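PDB 1EZW: 5,10-methylenetetrahydromethanopterin reductase from Methanopyrus kandleri, which catalyses the reversible reduction of methylenetetrahydromethanopterin to methyltetrahydromethanopterin with reduced coenzyme F420, a step in making methane from carbon dioxide. Local coordinates for residues A[71-76]-A[152-157]; A[229-234]-A[325-330]. One frame throughout, in Å; residues are numbered along the deposited sequence.

Contact 1: residues A[71-76]-A[152-157]; sequences RHPLIT and KYVKTG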
loop_
_atom_site.group_PDB
_atom_site.type_symbol
_atom_site.label_atom_id
_atom_site.label_comp_id
_atom_site.label_asym_id
_atom_site.label_seq_id
_atom_site.Cartn_x
_atom_site.Cartn_y
_atom_site.Cartn_z
ATOM N N ARG A 71 -1.639 -15.347 22.325
ATOM C CA ARG A 71 -2.564 -14.202 22.199
ATOM C C ARG A 71 -3.919 -14.742 22.604
ATOM O O ARG A 71 -4.229 -15.904 22.352
ATOM C CB ARG A 71 -2.709 -13.749 20.736
ATOM C CG ARG A 71 -1.405 -13.286 20.104
ATOM C CD ARG A 71 -1.743 -12.886 18.642
ATOM N NE ARG A 71 -0.554 -12.526 17.860
ATOM C CZ ARG A 71 0.322 -13.420 17.403
ATOM N NH1 ARG A 71 1.387 -13.040 16.699
ATOM N NH2 ARG A 71 0.127 -14.706 17.659
ATOM N N HIS A 72 -4.758 -13.897 23.202
ATOM C CA HIS A 72 -6.099 -14.319 23.561
ATOM C C HIS A 72 -6.834 -14.683 22.268
ATOM O O HIS A 72 -6.649 -14.040 21.235
ATOM C CB HIS A 72 -6.805 -13.147 24.253
ATOM C CG HIS A 72 -8.088 -13.516 24.936
ATOM N ND1 HIS A 72 -9.248 -13.785 24.248
ATOM C CD2 HIS A 72 -8.379 -13.671 26.256
ATOM C CE1 HIS A 72 -10.209 -14.099 25.116
ATOM N NE2 HIS A 72 -9.704 -14.030 26.341
ATOM N N PRO A 73 -7.658 -15.728 22.279
ATOM C CA PRO A 73 -8.356 -16.067 21.049
ATOM C C PRO A 73 -9.217 -14.962 20.445
ATOM O O PRO A 73 -9.413 -14.947 19.233
ATOM C CB PRO A 73 -9.140 -17.338 21.438
ATOM C CG PRO A 73 -9.295 -17.227 22.894
ATOM C CD PRO A 73 -7.939 -16.748 23.325
ATOM N N LEU A 74 -9.695 -14.008 21.264
ATOM C CA LEU A 74 -10.501 -12.919 20.733
ATOM C C LEU A 74 -9.574 -11.968 19.962
ATOM O O LEU A 74 -10.019 -11.313 19.032
ATOM C CB LEU A 74 -11.208 -12.135 21.859
ATOM C CG LEU A 74 -12.416 -12.894 22.439
ATOM C CD1 LEU A 74 -12.919 -12.148 23.719
ATOM C CD2 LEU A 74 -13.555 -12.963 21.383
ATOM N N ILE A 75 -8.311 -11.879 20.388
ATOM C CA ILE A 75 -7.335 -11.054 19.650
ATOM C C ILE A 75 -7.008 -11.766 18.307
ATOM O O ILE A 75 -6.929 -11.125 17.244
ATOM C CB ILE A 75 -6.084 -10.830 20.477
ATOM C CG1 ILE A 75 -6.426 -9.890 21.651
ATOM C CG2 ILE A 75 -4.954 -10.249 19.611
ATOM C CD1 ILE A 75 -6.910 -8.502 21.193
ATOM N N THR A 76 -6.808 -13.079 18.343
ATOM C CA THR A 76 -6.575 -13.790 17.082
ATOM C C THR A 76 -7.796 -13.600 16.155
ATOM O O THR A 76 -7.640 -13.340 14.963
ATOM C CB THR A 76 -6.326 -15.298 17.366
ATOM O OG1 THR A 76 -5.084 -15.434 18.067
ATOM C CG2 THR A 76 -6.276 -16.083 16.040
ATOM N N LYS A 152 -12.844 -25.051 28.864
ATOM C CA LYS A 152 -11.818 -25.383 29.841
ATOM C C LYS A 152 -10.589 -24.507 29.699
ATOM O O LYS A 152 -9.880 -24.268 30.663
ATOM C CB LYS A 152 -11.306 -26.829 29.656
ATOM C CG LYS A 152 -12.346 -27.951 29.654
ATOM C CD LYS A 152 -11.671 -29.310 29.254
ATOM C CE LYS A 152 -10.892 -30.037 30.403
ATOM N NZ LYS A 152 -9.692 -29.406 31.055
ATOM N N TYR A 153 -10.309 -24.029 28.483
ATOM C CA TYR A 153 -9.108 -23.218 28.243
ATOM C C TYR A 153 -9.436 -21.726 28.103
ATOM O O TYR A 153 -8.612 -20.882 28.404
ATOM C CB TYR A 153 -8.362 -23.774 26.998
ATOM C CG TYR A 153 -7.900 -22.738 25.974
ATOM C CD1 TYR A 153 -6.612 -22.185 26.020
ATOM C CD2 TYR A 153 -8.775 -22.298 24.982
ATOM C CE1 TYR A 153 -6.213 -21.215 25.089
ATOM C CE2 TYR A 153 -8.377 -21.318 24.045
ATOM C CZ TYR A 153 -7.110 -20.794 24.111
ATOM O OH TYR A 153 -6.764 -19.813 23.182
ATOM N N VAL A 154 -10.644 -21.404 27.672
ATOM C CA VAL A 154 -11.010 -20.000 27.574
ATOM C C VAL A 154 -12.437 -19.839 28.051
ATOM O O VAL A 154 -13.315 -20.647 27.723
ATOM C CB VAL A 154 -10.872 -19.442 26.096
ATOM C CG1 VAL A 154 -11.731 -20.245 25.110
ATOM C CG2 VAL A 154 -11.287 -17.987 26.082
ATOM N N LYS A 155 -12.654 -18.808 28.860
ATOM C CA LYS A 155 -13.989 -18.465 29.317
ATOM C C LYS A 155 -14.123 -16.965 29.070
ATOM O O LYS A 155 -13.374 -16.174 29.606
ATOM C CB LYS A 155 -14.200 -18.786 30.810
ATOM C CG LYS A 155 -15.598 -18.339 31.272
ATOM C CD LYS A 155 -15.829 -18.649 32.776
ATOM C CE LYS A 155 -17.201 -18.104 33.210
ATOM N NZ LYS A 155 -17.579 -18.552 34.580
ATOM N N THR A 156 -15.074 -16.580 28.237
ATOM C CA THR A 156 -15.262 -15.160 27.951
ATOM C C THR A 156 -16.425 -14.612 28.760
ATOM O O THR A 156 -17.153 -15.371 29.438
ATOM C CB THR A 156 -15.644 -14.933 26.481
ATOM O OG1 THR A 156 -16.969 -15.420 26.233
ATOM C CG2 THR A 156 -14.678 -15.666 25.546
ATOM N N GLY A 157 -16.567 -13.292 28.724
ATOM C CA GLY A 157 -17.726 -12.637 29.297
ATOM C C GLY A 157 -18.639 -12.498 28.079
ATOM O O GLY A 157 -18.599 -13.328 27.173
#
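Val154 sends one of its two methyl groups into the angle between Pro73 and His72. CG2 of Val154 lies 3.8 Å from CG of Pro73, the two side chains sliding past each other in opposite directions. It also comes within 4.1 Å of CE1 of His72, whose side chain crosses that of the valine at about a right angle; the methyl meets the imidazole obliquely.

The imidazole is fixed from its own segment. With CG swung anti to the backbone nitrogen (chi1 -168°), the ring folds back over the start of helix 73-86, and ND1 accepts the N-H of Leu74 at 3.0 Å. That bond is nearly straight, 169° at the hydrogen, and the donor lies in the ring plane. His72 sits at the N-cap position, and this is its capping bond; CE1, next to ND1, is the ring atom turned to the valine.

The side chains of Tyr153 and Pro73 approach each other from opposite directions. In the conformer described, one of two modelled, the tyrosine OH is 3.3 Å from CD of the proline and its hydrogen bond goes to Pro68 O. At the other end, CD1 of Leu74 meets CG2 of Thr156 at 4.3 Å, a looser touch between methyls. OG1 of Thr156 bonds Gly157 O and Tyr149 N.

Trp117 meets both the His72 and Tyr153 rings, while Val134 of helix 127-142 packs against Pro73 and Tyr153. The contact lies at a subunit interface: His72 and Gly157 make backbone hydrogen bonds to a second subunit, whose Met106 packs on His72.

Here a histidine-capped helix start, at the beginning of the helix that follows barrel strand 60-63, is covered by the long excursion between helix 127-142 and strand 173-176, an elaboration of a TIM barrel of the luciferase-like family.

Contact 2: residues A[229-234]-A[325-330]; sequences YTCFSI and GSPIGP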
loop_
_atom_site.group_PDB
_atom_site.type_symbol
_atom_site.label_atom_id
_atom_site.label_comp_id
_atom_site.label_asym_id
_atom_site.label_seq_id
_atom_site.Cartn_x
_atom_site.Cartn_y
_atom_site.Cartn_z
ATOM N N TYR A 229 2.968 -29.404 4.062
ATOM C CA TYR A 229 3.894 -28.299 4.322
ATOM C C TYR A 229 5.265 -28.944 4.066
ATOM O O TYR A 229 5.833 -29.605 4.946
ATOM C CB TYR A 229 3.745 -27.848 5.787
ATOM C CG TYR A 229 2.997 -26.530 6.001
ATOM C CD1 TYR A 229 2.054 -26.063 5.080
ATOM C CD2 TYR A 229 3.199 -25.791 7.162
ATOM C CE1 TYR A 229 1.322 -24.872 5.326
ATOM C CE2 TYR A 229 2.485 -24.618 7.417
ATOM C CZ TYR A 229 1.552 -24.165 6.502
ATOM O OH TYR A 229 0.826 -23.023 6.794
ATOM N N THR A 230 5.799 -28.737 2.862
ATOM C CA THR A 230 7.054 -29.371 2.451
ATOM C C THR A 230 8.351 -28.596 2.554
ATOM O O THR A 230 8.357 -27.372 2.723
ATOM C CB THR A 230 6.966 -29.806 0.970
ATOM O OG1 THR A 230 7.100 -28.649 0.113
ATOM C CG2 THR A 230 5.608 -30.478 0.675
ATOM N N CYS A 231 9.448 -29.345 2.520
ATOM C CA CYS A 231 10.784 -28.782 2.382
ATOM C C CYS A 231 10.843 -28.927 0.852
ATOM O O CYS A 231 10.761 -30.049 0.315
ATOM C CB CYS A 231 11.835 -29.657 3.044
ATOM S SG CYS A 231 13.479 -29.193 2.542
ATOM N N PHE A 232 10.990 -27.819 0.125
ATOM C CA PHE A 232 10.888 -27.904 -1.326
ATOM C C PHE A 232 12.063 -27.226 -1.988
ATOM O O PHE A 232 12.486 -26.145 -1.539
ATOM C CB PHE A 232 9.580 -27.188 -1.717
ATOM C CG PHE A 232 9.139 -27.384 -3.117
ATOM C CD1 PHE A 232 8.116 -28.281 -3.406
ATOM C CD2 PHE A 232 9.648 -26.590 -4.134
ATOM C CE1 PHE A 232 7.591 -28.376 -4.703
ATOM C CE2 PHE A 232 9.136 -26.678 -5.437
ATOM C CZ PHE A 232 8.116 -27.558 -5.720
ATOM N N SER A 233 12.597 -27.835 -3.048
ATOM C CA SER A 233 13.718 -27.181 -3.736
ATOM C C SER A 233 13.717 -27.526 -5.210
ATOM O O SER A 233 13.864 -28.703 -5.582
ATOM C CB SER A 233 15.056 -27.557 -3.099
ATOM O OG SER A 233 16.096 -26.681 -3.581
ATOM N N ILE A 234 13.558 -26.509 -6.054
ATOM C CA ILE A 234 13.496 -26.735 -7.481
ATOM C C ILE A 234 14.459 -25.823 -8.238
ATOM O O ILE A 234 14.623 -24.645 -7.908
ATOM C CB ILE A 234 12.041 -26.557 -7.987
ATOM C CG1 ILE A 234 11.891 -27.120 -9.404
ATOM C CG2 ILE A 234 11.633 -25.033 -7.919
ATOM C CD1 ILE A 234 10.484 -27.029 -9.971
ATOM N N GLY A 325 7.744 -24.927 0.686
ATOM C CA GLY A 325 8.397 -24.299 1.822
ATOM C C GLY A 325 9.898 -24.313 1.683
ATOM O O GLY A 325 10.445 -24.893 0.722
ATOM N N SER A 326 10.556 -23.690 2.659
ATOM C CA SER A 326 11.996 -23.538 2.677
ATOM C C SER A 326 12.725 -24.815 2.238
ATOM O O SER A 326 12.423 -25.898 2.750
ATOM C CB SER A 326 12.430 -23.147 4.092
ATOM O OG SER A 326 13.827 -22.906 4.137
ATOM N N PRO A 327 13.775 -24.680 1.410
ATOM C CA PRO A 327 14.352 -23.425 0.881
ATOM C C PRO A 327 13.636 -22.789 -0.307
ATOM O O PRO A 327 13.952 -21.647 -0.694
ATOM C CB PRO A 327 15.769 -23.861 0.506
ATOM C CG PRO A 327 15.443 -25.304 -0.123
ATOM C CD PRO A 327 14.596 -25.850 1.003
ATOM N N ILE A 328 12.707 -23.539 -0.903
ATOM C CA ILE A 328 11.948 -23.187 -2.095
ATOM C C ILE A 328 12.810 -23.458 -3.329
ATOM O O ILE A 328 12.373 -24.110 -4.289
ATOM C CB ILE A 328 11.400 -21.708 -2.039
ATOM C CG1 ILE A 328 10.407 -21.625 -0.867
ATOM C CG2 ILE A 328 10.661 -21.363 -3.361
ATOM C CD1 ILE A 328 9.713 -20.305 -0.732
ATOM N N GLY A 329 14.051 -22.980 -3.295
ATOM C CA GLY A 329 14.975 -23.226 -4.387
ATOM C C GLY A 329 16.211 -22.391 -4.114
ATOM O O GLY A 329 16.209 -21.550 -3.210
ATOM N N PRO A 330 17.301 -22.635 -4.843
ATOM C CA PRO A 330 18.539 -21.876 -4.662
ATOM C C PRO A 330 18.270 -20.353 -4.726
ATOM O O PRO A 330 18.854 -19.591 -3.966
ATOM C CB PRO A 330 19.400 -22.404 -5.806
ATOM C CG PRO A 330 19.008 -23.925 -5.760
ATOM C CD PRO A 330 17.485 -23.714 -5.834
HETATM O O HOH W 1 10.660 -26.273 4.779
#
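The carbonyl oxygen of Gly325 takes two N-H groups: that of Phe232 across the contact, N to O 3.0 Å, and, weakly, that of Ile328 in its own loop. The Phe232 donor stands well above the carbonyl plane, 46° out of it. Ile328 N also gives a weak, bent bond to Phe232 O at 2.7 Å, dividing itself between two acceptors.

At its other end, Ile328 takes the N-H of Ile234 on its carbonyl oxygen, 3.2 Å from N to O, with the CA of Ser233 adding a C-H...O contact to the same oxygen. Ile328 is thus bonded to the residues before and after Ser233, a single bridge of parallel type. A chi1 near 180° (-168°) turns the Phe232 ring so that its CD2 edge meets Ile328 O at 3.7 Å.

Pro327 follows a cis peptide. Its CD packs 3.3 Å from Phe232 O and also meets SG of Cys231, while CG touches CB of Ser233. Ser233 OG has its own partner in Ala241 O. A water donates to Ser326 O, 2.7 Å away, and to Thr230 O.

Helices 304-316 and 332-342 pack on Phe232 and Ile234. The chemistry is mainly that of backbone amides, so this joint between the segments following barrel strands 225-229 and 321-324 probably depends more on the path of the main chain, with the cis peptide before Pro327, than on side-chain polar groups.

Contacts 1 and 2 lie on opposite sides of the chain's centre, with their own centres about 35 Å apart and nearest atoms about 14 Å apart. Both are largely buried, and they share no helix or strand: the 71-76/152-157 pair joins a helix start to a long loop, whereas the 229-234/325-330 pair joins the chain following two neighbouring barrel strands. Their chemistry differs accordingly. Contact 1 is held by apolar side-chain touches, its hydrogen bonds lying within the segments or going to other parts of the protein, and is touched by a second subunit. Contact 2 is sewn together by main-chain bonds and one water, and no other chain of the tetramer touches it.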